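Local coordinates for Alpha/beta hydrolase (Pseudomonas aeruginosa PAO1, PDB 4R1D), which probably hydrolyses lipids as the calcium-binding lipase Tle4, a toxin of the H2 type VI secretion system that the protein Tli4 inhibits, at residues V261-T266 with V277-Q282; I251-S256 with Y550-I555; L339-A344 with T374-V379. All coordinates share one frame; numbering follows the deposited sequence.

Contact 1. Residues V261-T266 with V277-Q282; sequences VARALT and VVHGVQ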
ATOM      1  N   VAL A 261      11.305   6.218   2.190  1.00 14.29           N
ATOM      2  CA  VAL A 261      11.876   4.889   2.397  1.00 14.12           C
ATOM      3  C   VAL A 261      13.399   4.976   2.307  1.00 15.13           C
ATOM      4  O   VAL A 261      14.115   4.470   3.173  1.00 14.03           O
ATOM      5  CB  VAL A 261      11.354   3.882   1.351  1.00 15.00           C
ATOM      6  CG1 VAL A 261      12.083   2.532   1.480  1.00 15.09           C
ATOM      7  CG2 VAL A 261       9.809   3.720   1.466  1.00 11.21           C
ATOM      8  N   ALA A 262      13.885   5.642   1.263  1.00 14.80           N
ATOM      9  CA  ALA A 262      15.317   5.788   1.041  1.00 14.21           C
ATOM     10  C   ALA A 262      15.991   6.532   2.194  1.00 14.23           C
ATOM     11  O   ALA A 262      17.049   6.145   2.667  1.00 15.33           O
ATOM     12  CB  ALA A 262      15.582   6.508  -0.271  1.00 14.41           C
ATOM     13  N   ARG A 263      15.372   7.607   2.654  1.00 14.63           N
ATOM     14  CA  ARG A 263      15.969   8.361   3.748  1.00 13.98           C
ATOM     15  C   ARG A 263      15.992   7.564   5.048  1.00 14.28           C
ATOM     16  O   ARG A 263      16.967   7.608   5.782  1.00 14.78           O
ATOM     17  CB  ARG A 263      15.272   9.709   3.917  1.00 16.31           C
ATOM     18  CG  ARG A 263      15.635  10.706   2.811  1.00 15.35           C
ATOM     19  CD  ARG A 263      14.716  11.921   2.833  1.00 16.76           C
ATOM     20  NE  ARG A 263      14.832  12.617   4.114  1.00 17.09           N
ATOM     21  CZ  ARG A 263      13.881  13.369   4.661  1.00 17.93           C
ATOM     22  NH1 ARG A 263      12.709  13.542   4.050  1.00 15.86           N
ATOM     23  NH2 ARG A 263      14.105  13.952   5.836  1.00 19.68           N
ATOM     24  N   ALA A 264      14.913   6.835   5.332  1.00 13.25           N
ATOM     25  CA  ALA A 264      14.907   5.937   6.477  1.00 13.79           C
ATOM     26  C   ALA A 264      16.069   4.951   6.374  1.00 16.71           C
ATOM     27  O   ALA A 264      16.766   4.694   7.348  1.00 15.79           O
ATOM     28  CB  ALA A 264      13.571   5.203   6.577  1.00 13.60           C
ATOM     29  N   LEU A 265      16.283   4.416   5.174  1.00 13.36           N
ATOM     30  CA  LEU A 265      17.362   3.463   4.925  1.00 14.05           C
ATOM     31  C   LEU A 265      18.764   4.039   5.153  1.00 18.13           C
ATOM     32  O   LEU A 265      19.568   3.455   5.882  1.00 16.17           O
ATOM     33  CB  LEU A 265      17.263   2.924   3.494  1.00 15.60           C
ATOM     34  CG  LEU A 265      18.382   1.968   3.059  1.00 15.90           C
ATOM     35  CD1 LEU A 265      18.499   0.756   3.980  1.00 19.03           C
ATOM     36  CD2 LEU A 265      18.138   1.525   1.626  1.00 17.01           C
ATOM     37  N   THR A 266      19.060   5.187   4.541  1.00 12.26           N
ATOM     38  CA  THR A 266      20.405   5.752   4.638  1.00 16.65           C
ATOM     39  C   THR A 266      20.653   6.635   5.861  1.00 16.64           C
ATOM     40  O   THR A 266      21.793   6.744   6.306  1.00 18.21           O
ATOM     41  CB  THR A 266      20.819   6.550   3.386  1.00 15.97           C
ATOM     42  OG1 THR A 266      20.035   7.740   3.274  1.00 13.98           O
ATOM     43  CG2 THR A 266      20.668   5.700   2.119  1.00 17.12           C
ATOM     44  N   VAL A 277      21.934   9.380  -3.872  1.00 15.89           N
ATOM     45  CA  VAL A 277      20.493   9.226  -4.000  1.00 15.89           C
ATOM     46  C   VAL A 277      19.899  10.265  -4.935  1.00 14.49           C
ATOM     47  O   VAL A 277      20.184  11.460  -4.822  1.00 14.07           O
ATOM     48  CB  VAL A 277      19.829   9.384  -2.633  1.00 13.02           C
ATOM     49  CG1 VAL A 277      18.316   9.271  -2.753  1.00 13.78           C
ATOM     50  CG2 VAL A 277      20.384   8.326  -1.651  1.00 15.81           C
ATOM     51  N   VAL A 278      19.081   9.780  -5.864  1.00 15.81           N
ATOM     52  CA  VAL A 278      18.204  10.602  -6.672  1.00 13.23           C
ATOM     53  C   VAL A 278      16.787  10.497  -6.110  1.00 13.23           C
ATOM     54  O   VAL A 278      16.266   9.397  -5.928  1.00 13.74           O
ATOM     55  CB  VAL A 278      18.219  10.105  -8.122  1.00 13.88           C
ATOM     56  CG1 VAL A 278      17.020  10.666  -8.929  1.00 14.19           C
ATOM     57  CG2 VAL A 278      19.559  10.448  -8.770  1.00 13.39           C
ATOM     58  N   HIS A 279      16.186  11.642  -5.810  1.00 13.72           N
ATOM     59  CA  HIS A 279      14.780  11.718  -5.415  1.00 14.72           C
ATOM     60  C   HIS A 279      13.969  12.452  -6.475  1.00 15.39           C
ATOM     61  O   HIS A 279      14.328  13.568  -6.886  1.00 11.25           O
ATOM     62  CB  HIS A 279      14.603  12.535  -4.128  1.00 13.65           C
ATOM     63  CG  HIS A 279      15.170  11.911  -2.890  1.00 13.61           C
ATOM     64  ND1 HIS A 279      14.942  10.599  -2.530  1.00 14.96           N
ATOM     65  CD2 HIS A 279      15.872  12.466  -1.872  1.00 14.50           C
ATOM     66  CE1 HIS A 279      15.527  10.358  -1.367  1.00 12.91           C
ATOM     67  NE2 HIS A 279      16.095  11.474  -0.945  1.00 14.94           N
ATOM     68  N   GLY A 280      12.850  11.855  -6.867  1.00 13.19           N
ATOM     69  CA  GLY A 280      11.863  12.515  -7.708  1.00 11.52           C
ATOM     70  C   GLY A 280      10.565  12.716  -6.942  1.00 14.39           C
ATOM     71  O   GLY A 280      10.073  11.800  -6.277  1.00 12.85           O
ATOM     72  N   VAL A 281      10.026  13.925  -7.026  1.00 13.58           N
ATOM     73  CA  VAL A 281       8.759  14.301  -6.394  1.00 14.01           C
ATOM     74  C   VAL A 281       8.515  13.768  -4.983  1.00 14.47           C
ATOM     75  O   VAL A 281       7.416  13.292  -4.677  1.00 13.58           O
ATOM     76  CB  VAL A 281       7.523  14.004  -7.294  1.00 12.85           C
ATOM     77  CG1 VAL A 281       7.660  14.719  -8.627  1.00 13.25           C
ATOM     78  CG2 VAL A 281       7.299  12.475  -7.488  1.00 12.25           C
ATOM     79  N   GLN A 282       9.519  13.882  -4.118  1.00 14.52           N
ATOM     80  CA  GLN A 282       9.380  13.416  -2.747  1.00 12.37           C
ATOM     81  C   GLN A 282       8.511  14.382  -1.960  1.00 11.35           C
ATOM     82  O   GLN A 282       8.762  15.576  -1.973  1.00 15.05           O
ATOM     83  CB  GLN A 282      10.736  13.318  -2.046  1.00 14.13           C
ATOM     84  CG  GLN A 282      10.607  12.705  -0.654  1.00 13.65           C
ATOM     85  CD  GLN A 282      11.908  12.636   0.127  1.00 14.31           C
ATOM     86  OE1 GLN A 282      13.017  12.536  -0.442  1.00 17.93           O
ATOM     87  NE2 GLN A 282      11.782  12.684   1.448  1.00 12.47           N
TER

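Contact 2. Residues I251-S256 with Y550-I555; sequences ILVTHS and YGVIKI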
ATOM      1  N   ILE A 251      23.258   2.888  -6.253  1.00 14.66           N
ATOM      2  CA  ILE A 251      22.681   4.233  -6.316  1.00 13.77           C
ATOM      3  C   ILE A 251      21.173   4.095  -6.239  1.00 15.07           C
ATOM      4  O   ILE A 251      20.591   3.312  -6.977  1.00 15.29           O
ATOM      5  CB  ILE A 251      23.054   4.925  -7.632  1.00 15.75           C
ATOM      6  CG1 ILE A 251      24.570   5.083  -7.728  1.00 16.73           C
ATOM      7  CG2 ILE A 251      22.351   6.283  -7.756  1.00 14.81           C
ATOM      8  CD1 ILE A 251      25.052   5.445  -9.124  1.00 20.48           C
ATOM      9  N   LEU A 252      20.537   4.842  -5.343  1.00 14.17           N
ATOM     10  CA  LEU A 252      19.075   4.802  -5.229  1.00 14.43           C
ATOM     11  C   LEU A 252      18.448   5.834  -6.163  1.00 14.96           C
ATOM     12  O   LEU A 252      18.953   6.949  -6.285  1.00 14.90           O
ATOM     13  CB  LEU A 252      18.626   5.106  -3.788  1.00 12.58           C
ATOM     14  CG  LEU A 252      19.197   4.228  -2.675  1.00 13.84           C
ATOM     15  CD1 LEU A 252      18.544   4.543  -1.332  1.00 12.62           C
ATOM     16  CD2 LEU A 252      19.006   2.747  -3.017  1.00 16.96           C
ATOM     17  N   VAL A 253      17.360   5.455  -6.826  1.00 14.48           N
ATOM     18  CA  VAL A 253      16.562   6.400  -7.612  1.00 12.94           C
ATOM     19  C   VAL A 253      15.135   6.204  -7.131  1.00 16.13           C
ATOM     20  O   VAL A 253      14.582   5.098  -7.222  1.00 14.08           O
ATOM     21  CB  VAL A 253      16.682   6.132  -9.127  1.00 13.38           C
ATOM     22  CG1 VAL A 253      15.756   7.044  -9.900  1.00 15.64           C
ATOM     23  CG2 VAL A 253      18.142   6.303  -9.585  1.00 13.69           C
ATOM     24  N   THR A 254      14.552   7.253  -6.558  1.00 13.75           N
ATOM     25  CA  THR A 254      13.268   7.104  -5.889  1.00 15.68           C
ATOM     26  C   THR A 254      12.175   7.941  -6.524  1.00 15.20           C
ATOM     27  O   THR A 254      12.429   9.007  -7.087  1.00 13.37           O
ATOM     28  CB  THR A 254      13.358   7.486  -4.390  1.00 11.32           C
ATOM     29  OG1 THR A 254      13.380   8.909  -4.252  1.00 13.54           O
ATOM     30  CG2 THR A 254      14.622   6.900  -3.763  1.00 11.86           C
ATOM     31  N   HIS A 255      10.948   7.451  -6.408  1.00 12.60           N
ATOM     32  CA  HIS A 255       9.770   8.230  -6.794  1.00 10.85           C
ATOM     33  C   HIS A 255       8.894   8.495  -5.574  1.00 15.80           C
ATOM     34  O   HIS A 255       8.599   7.585  -4.794  1.00 14.76           O
ATOM     35  CB  HIS A 255       8.971   7.463  -7.843  1.00 13.08           C
ATOM     36  CG  HIS A 255       7.757   8.180  -8.346  1.00 13.18           C
ATOM     37  ND1 HIS A 255       7.819   9.364  -9.054  1.00 17.50           N
ATOM     38  CD2 HIS A 255       6.447   7.870  -8.250  1.00 10.48           C
ATOM     39  CE1 HIS A 255       6.594   9.745  -9.377  1.00 10.06           C
ATOM     40  NE2 HIS A 255       5.745   8.851  -8.910  1.00 18.77           N
ATOM     41  N   SER A 256       8.490   9.743  -5.394  1.00 12.87           N
ATOM     42  CA  SER A 256       7.429  10.023  -4.425  1.00 14.13           C
ATOM     43  C   SER A 256       7.813   9.531  -3.019  1.00 13.45           C
ATOM     44  O   SER A 256       8.926   9.768  -2.548  1.00 15.38           O
ATOM     45  CB  SER A 256       6.132   9.354  -4.912  1.00 18.30           C
ATOM     46  OG  SER A 256       5.020   9.642  -4.070  1.00 19.66           O
ATOM     47  N   TYR A 550      21.300  12.538 -14.812  1.00 14.27           N
ATOM     48  CA  TYR A 550      22.309  13.484 -14.352  1.00 13.30           C
ATOM     49  C   TYR A 550      22.806  13.102 -12.955  1.00 16.62           C
ATOM     50  O   TYR A 550      24.009  13.046 -12.710  1.00 14.13           O
ATOM     51  CB  TYR A 550      21.725  14.903 -14.326  1.00 15.01           C
ATOM     52  CG  TYR A 550      22.631  15.924 -13.709  1.00 14.77           C
ATOM     53  CD1 TYR A 550      23.564  16.609 -14.480  1.00 19.17           C
ATOM     54  CD2 TYR A 550      22.548  16.229 -12.352  1.00 16.49           C
ATOM     55  CE1 TYR A 550      24.401  17.567 -13.915  1.00 16.03           C
ATOM     56  CE2 TYR A 550      23.388  17.186 -11.777  1.00 17.92           C
ATOM     57  CZ  TYR A 550      24.306  17.845 -12.566  1.00 15.06           C
ATOM     58  OH  TYR A 550      25.137  18.776 -12.002  1.00 17.60           O
ATOM     59  N   GLY A 551      21.879  12.834 -12.038  1.00 16.59           N
ATOM     60  CA  GLY A 551      22.259  12.414 -10.703  1.00 14.59           C
ATOM     61  C   GLY A 551      23.133  11.162 -10.711  1.00 15.00           C
ATOM     62  O   GLY A 551      24.149  11.084 -10.020  1.00 13.35           O
ATOM     63  N   VAL A 552      22.746  10.178 -11.513  1.00 16.36           N
ATOM     64  CA  VAL A 552      23.489   8.919 -11.544  1.00 16.83           C
ATOM     65  C   VAL A 552      24.924   9.137 -12.016  1.00 15.53           C
ATOM     66  O   VAL A 552      25.876   8.602 -11.421  1.00 14.42           O
ATOM     67  CB  VAL A 552      22.783   7.882 -12.413  1.00 15.33           C
ATOM     68  CG1 VAL A 552      23.693   6.670 -12.675  1.00 14.10           C
ATOM     69  CG2 VAL A 552      21.479   7.456 -11.735  1.00 12.44           C
ATOM     70  N   ILE A 553      25.077   9.929 -13.073  1.00 14.41           N
ATOM     71  CA  ILE A 553      26.409  10.244 -13.579  1.00 15.41           C
ATOM     72  C   ILE A 553      27.272  10.964 -12.533  1.00 14.97           C
ATOM     73  O   ILE A 553      28.430  10.590 -12.300  1.00 14.46           O
ATOM     74  CB  ILE A 553      26.363  11.077 -14.861  1.00 14.35           C
ATOM     75  CG1 ILE A 553      25.725  10.269 -16.001  1.00 17.23           C
ATOM     76  CG2 ILE A 553      27.792  11.544 -15.225  1.00 14.58           C
ATOM     77  CD1 ILE A 553      26.441   8.928 -16.292  1.00 14.16           C
ATOM     78  N   LYS A 554      26.717  11.989 -11.899  1.00 15.73           N
ATOM     79  CA  LYS A 554      27.456  12.708 -10.873  1.00 17.78           C
ATOM     80  C   LYS A 554      27.840  11.821  -9.680  1.00 18.19           C
ATOM     81  O   LYS A 554      28.996  11.816  -9.248  1.00 16.23           O
ATOM     82  CB  LYS A 554      26.695  13.952 -10.424  1.00 16.13           C
ATOM     83  CG  LYS A 554      26.626  15.058 -11.497  1.00 17.83           C
ATOM     84  CD  LYS A 554      28.022  15.592 -11.850  1.00 17.52           C
ATOM     85  CE  LYS A 554      27.949  16.750 -12.851  1.00 18.78           C
ATOM     86  NZ  LYS A 554      29.258  17.491 -12.986  1.00 17.33           N
ATOM     87  N   ILE A 555      26.880  11.049  -9.167  1.00 15.39           N
ATOM     88  CA  ILE A 555      27.138  10.179  -8.026  1.00 16.84           C
ATOM     89  C   ILE A 555      28.229   9.152  -8.341  1.00 15.74           C
ATOM     90  O   ILE A 555      29.061   8.836  -7.495  1.00 15.89           O
ATOM     91  CB  ILE A 555      25.844   9.461  -7.570  1.00 17.67           C
ATOM     92  CG1 ILE A 555      24.872  10.496  -6.987  1.00 13.84           C
ATOM     93  CG2 ILE A 555      26.178   8.323  -6.552  1.00 15.82           C
ATOM     94  CD1 ILE A 555      23.389  10.065  -6.943  1.00 16.63           C
TER

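Contact 3. Residues L339-A344 with T374-V379; sequences LFLCDA and TWYGLV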
ATOM      1  N   LEU A 339      -4.540  24.518   6.824  1.00 15.43           N
ATOM      2  CA  LEU A 339      -5.947  24.169   6.882  1.00 16.05           C
ATOM      3  C   LEU A 339      -6.680  25.398   7.360  1.00 18.63           C
ATOM      4  O   LEU A 339      -6.494  25.821   8.499  1.00 16.51           O
ATOM      5  CB  LEU A 339      -6.182  23.022   7.866  1.00 15.09           C
ATOM      6  CG  LEU A 339      -7.647  22.647   8.136  1.00 17.56           C
ATOM      7  CD1 LEU A 339      -8.341  22.132   6.880  1.00 16.90           C
ATOM      8  CD2 LEU A 339      -7.766  21.609   9.254  1.00 18.18           C
ATOM      9  N   PHE A 340      -7.494  25.970   6.486  1.00 17.47           N
ATOM     10  CA  PHE A 340      -8.097  27.276   6.747  1.00 19.87           C
ATOM     11  C   PHE A 340      -9.614  27.218   6.817  1.00 20.29           C
ATOM     12  O   PHE A 340     -10.272  26.691   5.922  1.00 18.99           O
ATOM     13  CB  PHE A 340      -7.684  28.275   5.661  1.00 20.40           C
ATOM     14  CG  PHE A 340      -6.201  28.383   5.467  1.00 20.60           C
ATOM     15  CD1 PHE A 340      -5.440  29.209   6.278  1.00 20.87           C
ATOM     16  CD2 PHE A 340      -5.565  27.651   4.474  1.00 17.48           C
ATOM     17  CE1 PHE A 340      -4.077  29.319   6.100  1.00 22.27           C
ATOM     18  CE2 PHE A 340      -4.204  27.748   4.286  1.00 20.88           C
ATOM     19  CZ  PHE A 340      -3.447  28.589   5.100  1.00 21.93           C
ATOM     20  N   LEU A 341     -10.173  27.792   7.879  1.00 18.72           N
ATOM     21  CA  LEU A 341     -11.610  27.910   8.015  1.00 16.54           C
ATOM     22  C   LEU A 341     -11.983  29.353   7.690  1.00 26.60           C
ATOM     23  O   LEU A 341     -11.612  30.265   8.425  1.00 22.46           O
ATOM     24  CB  LEU A 341     -12.027  27.567   9.445  1.00 21.72           C
ATOM     25  CG  LEU A 341     -12.276  26.098   9.826  1.00 28.57           C
ATOM     26  CD1 LEU A 341     -11.367  25.103   9.103  1.00 19.92           C
ATOM     27  CD2 LEU A 341     -12.204  25.911  11.336  1.00 24.19           C
ATOM     28  N   CYS A 342     -12.700  29.553   6.586  1.00 22.06           N
ATOM     29  CA  CYS A 342     -12.971  30.897   6.062  1.00 23.99           C
ATOM     30  C   CYS A 342     -14.462  31.164   5.953  1.00 24.79           C
ATOM     31  O   CYS A 342     -15.269  30.232   5.897  1.00 23.21           O
ATOM     32  CB  CYS A 342     -12.355  31.058   4.670  1.00 23.37           C
ATOM     33  SG  CYS A 342     -10.570  30.814   4.598  1.00 24.97           S
ATOM     34  N   ASP A 343     -14.829  32.442   5.905  1.00 26.54           N
ATOM     35  CA  ASP A 343     -16.220  32.814   5.704  1.00 26.54           C
ATOM     36  C   ASP A 343     -16.544  32.904   4.208  1.00 31.75           C
ATOM     37  O   ASP A 343     -15.678  32.659   3.360  1.00 28.12           O
ATOM     38  CB  ASP A 343     -16.556  34.128   6.431  1.00 28.90           C
ATOM     39  CG  ASP A 343     -15.779  35.329   5.896  1.00 33.05           C
ATOM     40  OD1 ASP A 343     -15.337  35.318   4.727  1.00 29.38           O
ATOM     41  OD2 ASP A 343     -15.624  36.312   6.652  1.00 34.32           O
ATOM     42  N   ALA A 344     -17.789  33.260   3.897  1.00 29.84           N
ATOM     43  CA  ALA A 344     -18.257  33.355   2.513  1.00 33.65           C
ATOM     44  C   ALA A 344     -17.417  34.294   1.646  1.00 38.16           C
ATOM     45  O   ALA A 344     -17.343  34.118   0.432  1.00 40.31           O
ATOM     46  CB  ALA A 344     -19.726  33.769   2.477  1.00 37.62           C
ATOM     47  N   THR A 374     -13.357  16.977  16.345  1.00 24.11           N
ATOM     48  CA  THR A 374     -14.376  17.946  15.950  1.00 23.46           C
ATOM     49  C   THR A 374     -14.577  17.911  14.439  1.00 25.00           C
ATOM     50  O   THR A 374     -13.836  17.236  13.720  1.00 23.08           O
ATOM     51  CB  THR A 374     -14.019  19.392  16.381  1.00 23.32           C
ATOM     52  OG1 THR A 374     -12.949  19.883  15.568  1.00 29.02           O
ATOM     53  CG2 THR A 374     -13.603  19.434  17.839  1.00 26.47           C
ATOM     54  N   TRP A 375     -15.565  18.657  13.955  1.00 22.34           N
ATOM     55  CA  TRP A 375     -15.911  18.629  12.535  1.00 23.19           C
ATOM     56  C   TRP A 375     -14.745  18.872  11.568  1.00 24.69           C
ATOM     57  O   TRP A 375     -14.797  18.416  10.429  1.00 21.94           O
ATOM     58  CB  TRP A 375     -17.042  19.617  12.228  1.00 23.22           C
ATOM     59  CG  TRP A 375     -16.625  21.048  12.273  1.00 23.11           C
ATOM     60  CD1 TRP A 375     -16.588  21.855  13.374  1.00 23.74           C
ATOM     61  CD2 TRP A 375     -16.179  21.850  11.172  1.00 21.23           C
ATOM     62  NE1 TRP A 375     -16.143  23.113  13.027  1.00 22.84           N
ATOM     63  CE2 TRP A 375     -15.893  23.136  11.680  1.00 23.03           C
ATOM     64  CE3 TRP A 375     -15.988  21.606   9.806  1.00 19.51           C
ATOM     65  CZ2 TRP A 375     -15.431  24.173  10.870  1.00 23.15           C
ATOM     66  CZ3 TRP A 375     -15.545  22.643   9.002  1.00 19.04           C
ATOM     67  CH2 TRP A 375     -15.262  23.907   9.536  1.00 22.59           C
ATOM     68  N   TYR A 376     -13.712  19.602  11.990  1.00 17.48           N
ATOM     69  CA  TYR A 376     -12.629  19.921  11.066  1.00 18.27           C
ATOM     70  C   TYR A 376     -11.427  18.999  11.236  1.00 19.86           C
ATOM     71  O   TYR A 376     -10.407  19.187  10.588  1.00 19.48           O
ATOM     72  CB  TYR A 376     -12.206  21.411  11.124  1.00 18.29           C
ATOM     73  CG  TYR A 376     -11.578  21.863  12.432  1.00 18.81           C
ATOM     74  CD1 TYR A 376     -10.209  21.774  12.636  1.00 18.30           C
ATOM     75  CD2 TYR A 376     -12.364  22.380  13.459  1.00 19.46           C
ATOM     76  CE1 TYR A 376      -9.627  22.193  13.837  1.00 19.52           C
ATOM     77  CE2 TYR A 376     -11.802  22.788  14.653  1.00 17.83           C
ATOM     78  CZ  TYR A 376     -10.438  22.698  14.839  1.00 19.58           C
ATOM     79  OH  TYR A 376      -9.879  23.108  16.027  1.00 21.50           O
ATOM     80  N   GLY A 377     -11.562  17.998  12.100  1.00 18.30           N
ATOM     81  CA  GLY A 377     -10.481  17.055  12.343  1.00 19.00           C
ATOM     82  C   GLY A 377     -10.302  16.101  11.183  1.00 18.84           C
ATOM     83  O   GLY A 377     -11.156  16.021  10.308  1.00 17.98           O
ATOM     84  N   LEU A 378      -9.184  15.380  11.171  1.00 17.13           N
ATOM     85  CA  LEU A 378      -8.892  14.449  10.079  1.00 14.50           C
ATOM     86  C   LEU A 378      -9.908  13.310  10.045  1.00 16.35           C
ATOM     87  O   LEU A 378     -10.371  12.904   8.975  1.00 18.02           O
ATOM     88  CB  LEU A 378      -7.501  13.871  10.269  1.00 14.59           C
ATOM     89  CG  LEU A 378      -7.014  13.003   9.110  1.00 14.41           C
ATOM     90  CD1 LEU A 378      -6.849  13.854   7.856  1.00 17.50           C
ATOM     91  CD2 LEU A 378      -5.689  12.349   9.502  1.00 16.98           C
ATOM     92  N   VAL A 379     -10.221  12.785  11.223  1.00 15.18           N
ATOM     93  CA  VAL A 379     -11.287  11.810  11.386  1.00 16.12           C
ATOM     94  C   VAL A 379     -12.298  12.319  12.409  1.00 20.06           C
ATOM     95  O   VAL A 379     -12.240  11.968  13.590  1.00 18.09           O
ATOM     96  CB  VAL A 379     -10.749  10.438  11.812  1.00 16.40           C
ATOM     97  CG1 VAL A 379     -11.876   9.407  11.806  1.00 17.20           C
ATOM     98  CG2 VAL A 379      -9.637  10.011  10.881  1.00 19.86           C
TER

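Contact 1. Residues V261-T266 with V277-Q282
Arg-263 and His-279 meet where helix 258-267 packs on strand 274-280, two successive elements of a beta-alpha-beta crossover in the alpha/beta hydrolase fold. The unit illustrates how a helix returning along a parallel sheet can be fitted to the next strand by a small apolar residue beside a long polar one.

The apolar part is compact. Ala-262 CB lies at the edge of the imidazole, near its plane, 4.0 Å from His-279 CE1, and the nearest CA atoms, of Ala-262 and Val-277, are 8.0 Å apart. From the next residue of the helix, Arg-263 CG approaches His-279 NE2 obliquely at 3.9 Å. The arginine chain crosses the histidine at about a right angle. The ring itself is sandwiched within its own segment: Val-277 CG1 rests against one face, toward the rim, while the end of Gln-282 lies over the centre of the opposite face.

The polar ends meet beyond the aliphatic part of the arginine. A bend at chi3 (61°) turns the guanidinium of Arg-263 so that the Gln-282 amide comes to its edge, close to its plane, the two flat groups being inclined by 33°. Beyond the contact, Arg-263 NE donates to Gly-422 O, and the guanidinium makes a cation-pi interaction with Tyr-423, so the arginine also ties the helix to the chain after helix 400-421.

Charge adds a further influence. Arg-263 NE stands 5.3 Å from His-279 NE2, which would probably disfavour a protonated imidazole. A hydrogen bond from the neighbouring strand, between His-279 ND1 and Thr-254 OG1, helps to hold the ring's rotation.

Contact 2. Residues I251-S256 with Y550-I555
Ile-555 N donates to Gly-551 O at 2.9 Å, a routine helical bond that fixes the turn on which Ile-555 and Val-552 are carried toward Ile-251. In this alpha/beta hydrolase fold, helix 542-556 lies on a face of the central parallel sheet, over strand 250-255. The two short segments run nearly antiparallel, at 163°, with their axes 9.6 Å apart at closest approach. No hydrogen bond joins them, so the interface is a plain case of aliphatic branches meshing between helix and sheet.

Ile-251 does most of the work: both its branches touch Ile-555, and the tip of the longer one also reaches Val-552. Its CG1 lies 3.8 Å from Ile-555 CG2, the two isoleucines sliding past each other in opposite directions, and its CG2 meets Ile-555 CD1 at 4.0 Å. With chi2 extended (166°), Ile-251 CD1 carries on to Val-552 CG1, also at 4.0 Å.

Val-552 thus serves both strand residues, one methyl each. Its side chain also lies close to that of Phe-202, a calcium-binding residue, which places the helix beside the metal region. Ile-555 in turn reaches Leu-275 of the next strand. At the other end of the interface Val-253 crosses Val-552 at about a right angle, with Val-253 CG2 4.1 Å from Val-552 CG2.

Contact 3. Residues L339-A344 with T374-V379
Strand 339-342 faces a type I beta turn, Thr-374 to Gly-377, with the backbones nearest at Leu-341 and Tyr-376, whose CA atoms are 8.6 Å apart. The turn is closed by Gly-377 N on Thr-374 O at 2.9 Å. No hydrogen bond crosses to the strand; leucine side chains bridge to the turn.

Leu-341 CD2 is the central methyl. It sits over one face of the Tyr-376 ring, 4.1 Å from CD2 of that ring, and approaches the Trp-375 indole obliquely, 3.7 Å from its CZ2. Leu-339 CD2 instead comes to the edge of the tyrosine, 4.2 Å from Tyr-376 CD1 and 3.8 Å from the backbone Tyr-376 O. Both aromatic residues hold CG between the backbone N and the carbonyl carbon (chi1 72° and 66°). Tyr-376 CB lies over the centre of the indole, and Trp-375 NE1 at the edge of the tyrosine ring.

Neighbours extend the cluster: Tyr-376 stacks with Tyr-359, and Trp-375 meets Trp-445 edge-to-face. The junction between this small mixed sheet and the loop therefore rests on dispersion and CH-to-ring packing, while hydrogen bonds to outside residues (Tyr-376 O with Tyr-291 OH, Trp-375 NE1 with Glu-453 OE2) hold the turn and the indole.

Overall arrangement
Contacts 1 and 2 share one sheet, their centres 9 Å apart. Strand 250-255 leads into helix 258-267 on one face and receives helix 542-556 on the other. The end of strand 274-280 meets the turn after strand 250-255 where Gly-280 O stands 2.7 Å from Ser-256 N, probably a hydrogen bond. Ser-256, between strand and helix, is consistent with the nucleophile elbow of this fold, and its OG bonds to His-535 NE2. The calcium ion is about 11 Å from the Val-552 side chain. Contact 3, between a strand of the small mixed sheet and a loop, lies apart: centres 32 and 39 Å, nearest atoms about 18 and 17 Å, from contacts 1 and 2 respectively.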